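Local coordinates for N-acetylgalactosaminyltransferase 7 (Homo sapiens, PDB 6IWR), which belongs to the GT-A glycosyltransferases, carrying a family 2 glycosyltransferase domain joined to a ricin-type beta-trefoil lectin domain, at residues 169-174 with 207-212; 185-190 with 221-226. One frame throughout, in Å; residues are numbered along the deposited sequence.

Contact 1: 169-174 with 207-212; sequences SVIKRT and GLVKVF
I171 meets L208 and V209 through methyl groups alone, with no ring, amide or carboxylate between them; the flat groups lie at the margins, where I171 also touches W205, in the loop before the strand, and the ring of F212, far along the strand, forms a cation-pi contact with K230. At the centre I171 and L208 reach toward each other tip to tip, their CD1 atoms 3.8 Å apart. The same I171 CD1 passes V209 CG2 more loosely, at 4.2 Å. In I171 the branch methyl CG2 stands anti to the backbone N and CG1 lies beside that N (chi1 -59°), which sends the longer arm off the helix to the strand. A branched but extended side chain suits this place: the backbones stay 9.5 Å apart between I171 CA and L208 CA, and the terminal methyls of the two side chains span the gap. V209, beta-branched as befits an extended strand, is the buried member of the trio.

Polar atoms are settled elsewhere. T174 OG1 donates to V170 O at 2.8 Å, in the carbonyl plane and on a lone pair, with a C=O...O angle of 136°; it also pairs with W250 NE1, two bonds that should fix its rotation. G207 takes a positive phi of 95°, where a beta carbon would press on the preceding carbonyl oxygen, so a residue without one fits the approach to the strand.

K210 forms a salt bridge with E181. Strand 209-213 runs parallel to 179-186, and V170 and I171 also pack on I182 of that neighbour. Helix 160-173 thus lies over I182 and the beginning of strand 209-213; it is the helix of the beta-alpha-beta crossover from strand 149-155 to the parallel strand 179-186.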
loop_
_atom_site.group_PDB
_atom_site.type_symbol
_atom_site.label_atom_id
_atom_site.label_comp_id
_atom_site.label_asym_id
_atom_site.label_seq_id
_atom_site.Cartn_x
_atom_site.Cartn_y
_atom_site.Cartn_z
ATOM N N SER A 169 23.976 23.700 -6.189
ATOM C CA SER A 169 24.409 23.537 -4.811
ATOM C C SER A 169 25.891 23.173 -4.741
ATOM O O SER A 169 26.639 23.754 -3.949
ATOM C CB SER A 169 23.507 22.502 -4.137
ATOM O OG SER A 169 24.211 21.407 -3.603
ATOM N N VAL A 170 26.346 22.247 -5.594
ATOM C CA VAL A 170 27.758 21.847 -5.600
ATOM C C VAL A 170 28.650 23.022 -5.983
ATOM O O VAL A 170 29.684 23.284 -5.341
ATOM C CB VAL A 170 27.979 20.657 -6.551
ATOM C CG1 VAL A 170 29.480 20.435 -6.764
ATOM C CG2 VAL A 170 27.298 19.407 -6.017
ATOM N N ILE A 171 28.268 23.741 -7.044
ATOM C CA ILE A 171 28.974 24.959 -7.419
ATOM C C ILE A 171 28.963 25.960 -6.261
ATOM O O ILE A 171 29.984 26.583 -5.946
ATOM C CB ILE A 171 28.347 25.533 -8.702
ATOM C CG1 ILE A 171 28.434 24.501 -9.833
ATOM C CG2 ILE A 171 29.007 26.839 -9.097
ATOM C CD1 ILE A 171 29.414 24.873 -10.923
ATOM N N LYS A 172 27.835 26.088 -5.563
ATOM C CA LYS A 172 27.747 27.155 -4.568
ATOM C C LYS A 172 28.640 26.899 -3.358
ATOM O O LYS A 172 29.251 27.829 -2.834
ATOM C CB LYS A 172 26.309 27.366 -4.115
ATOM C CG LYS A 172 26.127 28.689 -3.413
ATOM C CD LYS A 172 24.661 29.030 -3.202
ATOM C CE LYS A 172 24.483 30.354 -2.506
ATOM N NZ LYS A 172 23.082 30.525 -2.040
ATOM N N ARG A 173 28.714 25.670 -2.872
ATOM C CA ARG A 173 29.320 25.446 -1.567
ATOM C C ARG A 173 30.657 24.728 -1.652
ATOM O O ARG A 173 31.182 24.267 -0.630
ATOM C CB ARG A 173 28.351 24.684 -0.676
ATOM C CG ARG A 173 26.982 25.305 -0.705
ATOM C CD ARG A 173 26.093 24.704 0.324
ATOM N NE ARG A 173 24.906 25.535 0.477
ATOM C CZ ARG A 173 23.730 25.302 -0.097
ATOM N NH1 ARG A 173 22.726 26.141 0.109
ATOM N NH2 ARG A 173 23.553 24.237 -0.864
ATOM N N THR A 174 31.235 24.648 -2.837
ATOM C CA THR A 174 32.475 23.934 -2.967
ATOM C C THR A 174 33.564 24.889 -3.398
ATOM O O THR A 174 33.411 25.582 -4.412
ATOM C CB THR A 174 32.329 22.793 -3.980
ATOM O OG1 THR A 174 31.277 21.938 -3.542
ATOM C CG2 THR A 174 33.558 21.966 -4.023
ATOM N N GLY A 207 32.243 25.202 -19.276
ATOM C CA GLY A 207 32.928 23.935 -19.428
ATOM C C GLY A 207 33.245 23.228 -18.134
ATOM O O GLY A 207 33.678 22.078 -18.170
ATOM N N LEU A 208 33.032 23.874 -16.987
ATOM C CA LEU A 208 33.217 23.190 -15.713
ATOM C C LEU A 208 32.299 21.978 -15.609
ATOM O O LEU A 208 32.692 20.938 -15.061
ATOM C CB LEU A 208 32.953 24.169 -14.564
ATOM C CG LEU A 208 33.708 23.977 -13.238
ATOM C CD1 LEU A 208 32.713 23.575 -12.175
ATOM C CD2 LEU A 208 34.857 22.972 -13.342
ATOM N N VAL A 209 31.069 22.106 -16.119
ATOM C CA VAL A 209 30.049 21.070 -16.076
ATOM C C VAL A 209 29.921 20.478 -17.467
ATOM O O VAL A 209 29.919 21.201 -18.463
ATOM C CB VAL A 209 28.701 21.642 -15.605
ATOM C CG1 VAL A 209 27.620 20.523 -15.466
ATOM C CG2 VAL A 209 28.890 22.454 -14.325
ATOM N N LYS A 210 29.834 19.167 -17.541
ATOM C CA LYS A 210 29.770 18.504 -18.825
ATOM C C LYS A 210 28.823 17.320 -18.682
ATOM O O LYS A 210 28.599 16.813 -17.576
ATOM C CB LYS A 210 31.185 18.087 -19.308
ATOM C CG LYS A 210 32.114 17.536 -18.209
ATOM C CD LYS A 210 33.588 17.416 -18.623
ATOM C CE LYS A 210 34.301 18.787 -18.692
ATOM N NZ LYS A 210 35.220 19.044 -17.547
ATOM N N VAL A 211 28.216 16.925 -19.798
ATOM C CA VAL A 211 27.286 15.807 -19.823
ATOM C C VAL A 211 27.782 14.823 -20.858
ATOM O O VAL A 211 28.268 15.223 -21.914
ATOM C CB VAL A 211 25.844 16.252 -20.145
ATOM C CG1 VAL A 211 25.772 16.888 -21.528
ATOM C CG2 VAL A 211 24.903 15.070 -20.033
ATOM N N PHE A 212 27.666 13.543 -20.553
ATOM C CA PHE A 212 27.946 12.487 -21.511
ATOM C C PHE A 212 26.728 11.589 -21.562
ATOM O O PHE A 212 26.203 11.197 -20.516
ATOM C CB PHE A 212 29.193 11.676 -21.140
ATOM C CG PHE A 212 30.464 12.491 -21.108
ATOM C CD1 PHE A 212 30.900 13.169 -22.229
ATOM C CD2 PHE A 212 31.226 12.563 -19.949
ATOM C CE1 PHE A 212 32.063 13.911 -22.197
ATOM C CE2 PHE A 212 32.401 13.312 -19.907
ATOM C CZ PHE A 212 32.822 13.985 -21.040
#

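Contact 2: 185-190 with 221-226; sequences IDDFSN and IQARSI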
loop_
_atom_site.group_PDB
_atom_site.type_symbol
_atom_site.label_atom_id
_atom_site.label_comp_id
_atom_site.label_asym_id
_atom_site.label_seq_id
_atom_site.Cartn_x
_atom_site.Cartn_y
_atom_site.Cartn_z
ATOM N N ILE A 185 26.154 12.152 -16.105
ATOM C CA ILE A 185 26.038 10.956 -16.931
ATOM C C ILE A 185 24.560 10.713 -17.190
ATOM O O ILE A 185 23.811 10.304 -16.292
ATOM C CB ILE A 185 26.677 9.723 -16.280
ATOM C CG1 ILE A 185 28.153 9.953 -16.003
ATOM C CG2 ILE A 185 26.500 8.521 -17.201
ATOM C CD1 ILE A 185 28.996 9.921 -17.227
ATOM N N ASP A 186 24.151 10.948 -18.430
ATOM C CA ASP A 186 22.783 10.703 -18.871
ATOM C C ASP A 186 22.632 9.228 -19.187
ATOM O O ASP A 186 23.200 8.747 -20.172
ATOM C CB ASP A 186 22.488 11.532 -20.112
ATOM C CG ASP A 186 21.060 11.430 -20.538
ATOM O OD1 ASP A 186 20.375 10.464 -20.122
ATOM O OD2 ASP A 186 20.623 12.338 -21.273
ATOM N N ASP A 187 21.874 8.502 -18.373
ATOM C CA ASP A 187 21.655 7.081 -18.654
ATOM C C ASP A 187 20.399 6.878 -19.502
ATOM O O ASP A 187 19.430 6.232 -19.094
ATOM C CB ASP A 187 21.569 6.280 -17.367
ATOM C CG ASP A 187 21.792 4.806 -17.601
ATOM O OD1 ASP A 187 22.549 4.478 -18.546
ATOM O OD2 ASP A 187 21.199 3.991 -16.859
ATOM N N PHE A 188 20.428 7.465 -20.702
ATOM C CA PHE A 188 19.467 7.136 -21.752
ATOM C C PHE A 188 18.076 7.710 -21.461
ATOM O O PHE A 188 17.068 7.047 -21.690
ATOM C CB PHE A 188 19.389 5.619 -21.958
ATOM C CG PHE A 188 18.977 5.224 -23.331
ATOM C CD1 PHE A 188 19.645 5.733 -24.430
ATOM C CD2 PHE A 188 17.929 4.346 -23.534
ATOM C CE1 PHE A 188 19.267 5.379 -25.716
ATOM C CE2 PHE A 188 17.544 3.979 -24.819
ATOM C CZ PHE A 188 18.214 4.495 -25.906
ATOM N N SER A 189 18.023 8.947 -20.965
ATOM C CA SER A 189 16.757 9.617 -20.690
ATOM C C SER A 189 15.966 9.846 -21.979
ATOM O O SER A 189 16.527 9.948 -23.073
ATOM C CB SER A 189 17.010 10.962 -19.997
ATOM O OG SER A 189 17.812 10.842 -18.833
ATOM N N ASN A 190 14.643 9.955 -21.848
ATOM C CA ASN A 190 13.829 10.349 -22.989
ATOM C C ASN A 190 13.213 11.735 -22.866
ATOM O O ASN A 190 12.777 12.279 -23.880
ATOM C CB ASN A 190 12.698 9.341 -23.230
ATOM C CG ASN A 190 12.252 8.674 -21.969
ATOM O OD1 ASN A 190 12.929 7.771 -21.473
ATOM N ND2 ASN A 190 11.130 9.120 -21.414
ATOM N N ILE A 221 24.208 1.061 -11.699
ATOM C CA ILE A 221 25.539 0.604 -11.312
ATOM C C ILE A 221 26.532 0.812 -12.446
ATOM O O ILE A 221 27.616 1.374 -12.260
ATOM C CB ILE A 221 25.494 -0.875 -10.900
ATOM C CG1 ILE A 221 24.497 -1.074 -9.766
ATOM C CG2 ILE A 221 26.880 -1.369 -10.543
ATOM C CD1 ILE A 221 24.232 -2.503 -9.488
ATOM N N GLN A 222 26.213 0.304 -13.630
ATOM C CA GLN A 222 27.169 0.450 -14.716
ATOM C C GLN A 222 27.293 1.903 -15.164
ATOM O O GLN A 222 28.328 2.296 -15.715
ATOM C CB GLN A 222 26.789 -0.469 -15.874
ATOM C CG GLN A 222 26.869 -1.970 -15.511
ATOM C CD GLN A 222 27.993 -2.354 -14.503
ATOM O OE1 GLN A 222 29.170 -1.991 -14.650
ATOM N NE2 GLN A 222 27.611 -3.121 -13.486
ATOM N N ALA A 223 26.267 2.724 -14.928
ATOM C CA ALA A 223 26.395 4.146 -15.242
ATOM C C ALA A 223 27.443 4.814 -14.355
ATOM O O ALA A 223 28.201 5.675 -14.821
ATOM C CB ALA A 223 25.043 4.853 -15.096
ATOM N N ARG A 224 27.494 4.437 -13.070
ATOM C CA ARG A 224 28.531 4.965 -12.192
ATOM C C ARG A 224 29.915 4.558 -12.678
ATOM O O ARG A 224 30.872 5.337 -12.570
ATOM C CB ARG A 224 28.299 4.505 -10.752
ATOM C CG ARG A 224 27.136 5.187 -10.021
ATOM C CD ARG A 224 27.273 4.976 -8.522
ATOM N NE ARG A 224 26.017 5.210 -7.833
ATOM C CZ ARG A 224 25.277 4.256 -7.280
ATOM N NH1 ARG A 224 25.692 3.000 -7.321
ATOM N NH2 ARG A 224 24.125 4.561 -6.687
ATOM N N SER A 225 30.044 3.350 -13.239
ATOM C CA SER A 225 31.352 2.914 -13.728
ATOM C C SER A 225 31.774 3.703 -14.967
ATOM O O SER A 225 32.942 4.103 -15.090
ATOM C CB SER A 225 31.331 1.415 -14.015
ATOM O OG SER A 225 31.331 0.644 -12.822
ATOM N N ILE A 226 30.847 3.925 -15.900
ATOM C CA ILE A 226 31.109 4.835 -17.011
ATOM C C ILE A 226 31.512 6.209 -16.490
ATOM O O ILE A 226 32.444 6.841 -17.009
ATOM C CB ILE A 226 29.872 4.930 -17.927
ATOM C CG1 ILE A 226 29.577 3.567 -18.576
ATOM C CG2 ILE A 226 30.050 6.075 -18.933
ATOM C CD1 ILE A 226 28.177 3.432 -19.079
#
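A223 is the meeting point of two unlike side chains, those of I185 and D187. With CG1 beside the backbone N (chi1 -59°), CG2 of I185 stands anti to that N and lies 4.1 Å from A223 O, while the other branch of the isoleucine reaches along the helix until its CD1 is 4.3 Å from I226 CG2. Alanine suits the helix here because its small side chain lets the backbones draw in, to 6.5 Å between D187 CA and A223 CA. The aspartate CG comes to 4.1 Å from A223 CB, but its oxygens are turned to other partners: OD1 accepts from N214 ND2 and E218 N, and OD2 has weaker links to R217 and G219 N. The carboxylate is thus gripped around the start of helix 219-230, whose backbone N-H groups suit an acceptor.

Beyond this buried core the segments part. Q222 leads its amide away to L349 O, and F188 and N190 lie exposed to solvent. The departing chain is held by D186, which points away from the helix. Its OD1 receives S189 N at 2.9 Å, nearly straight at 170° and on the syn side, and S189 OG at 2.9 Å from above the carboxylate plane; OD2 forms a salt bridge with R213.

The bond to S189 N makes an Asx motif, and D187, within its span, is the centre of an inverse gamma turn. This end of a parallel strand, packed on helix 219-230, which follows the neighbouring strand 209-213, fits the Rossmann-like part of the GT-A fold; the D187 side chain lies about 13 Å from the bound manganese.

From the N terminus, the chain passes helix 160-173 and strand 179-186 before contact 1 is closed by the arrival of 207-212, after 32 intervening residues. Contact 2 has by then been opened by 185-190 and is closed by 221-226, after 30. The segments alternate, so the two closures cross instead of nesting. They meet in the sheet itself: F212 O probably accepts a hydrogen bond from D186 N at 2.9 Å, joining neighbouring parallel strands. Contact 1 ties helix 160-173 to the beginning of strand 209-213, and contact 2 sets helix 219-230 against the end of strand 179-186. With centres about 17 Å apart, they fasten two helices to this part of the GT-A domain.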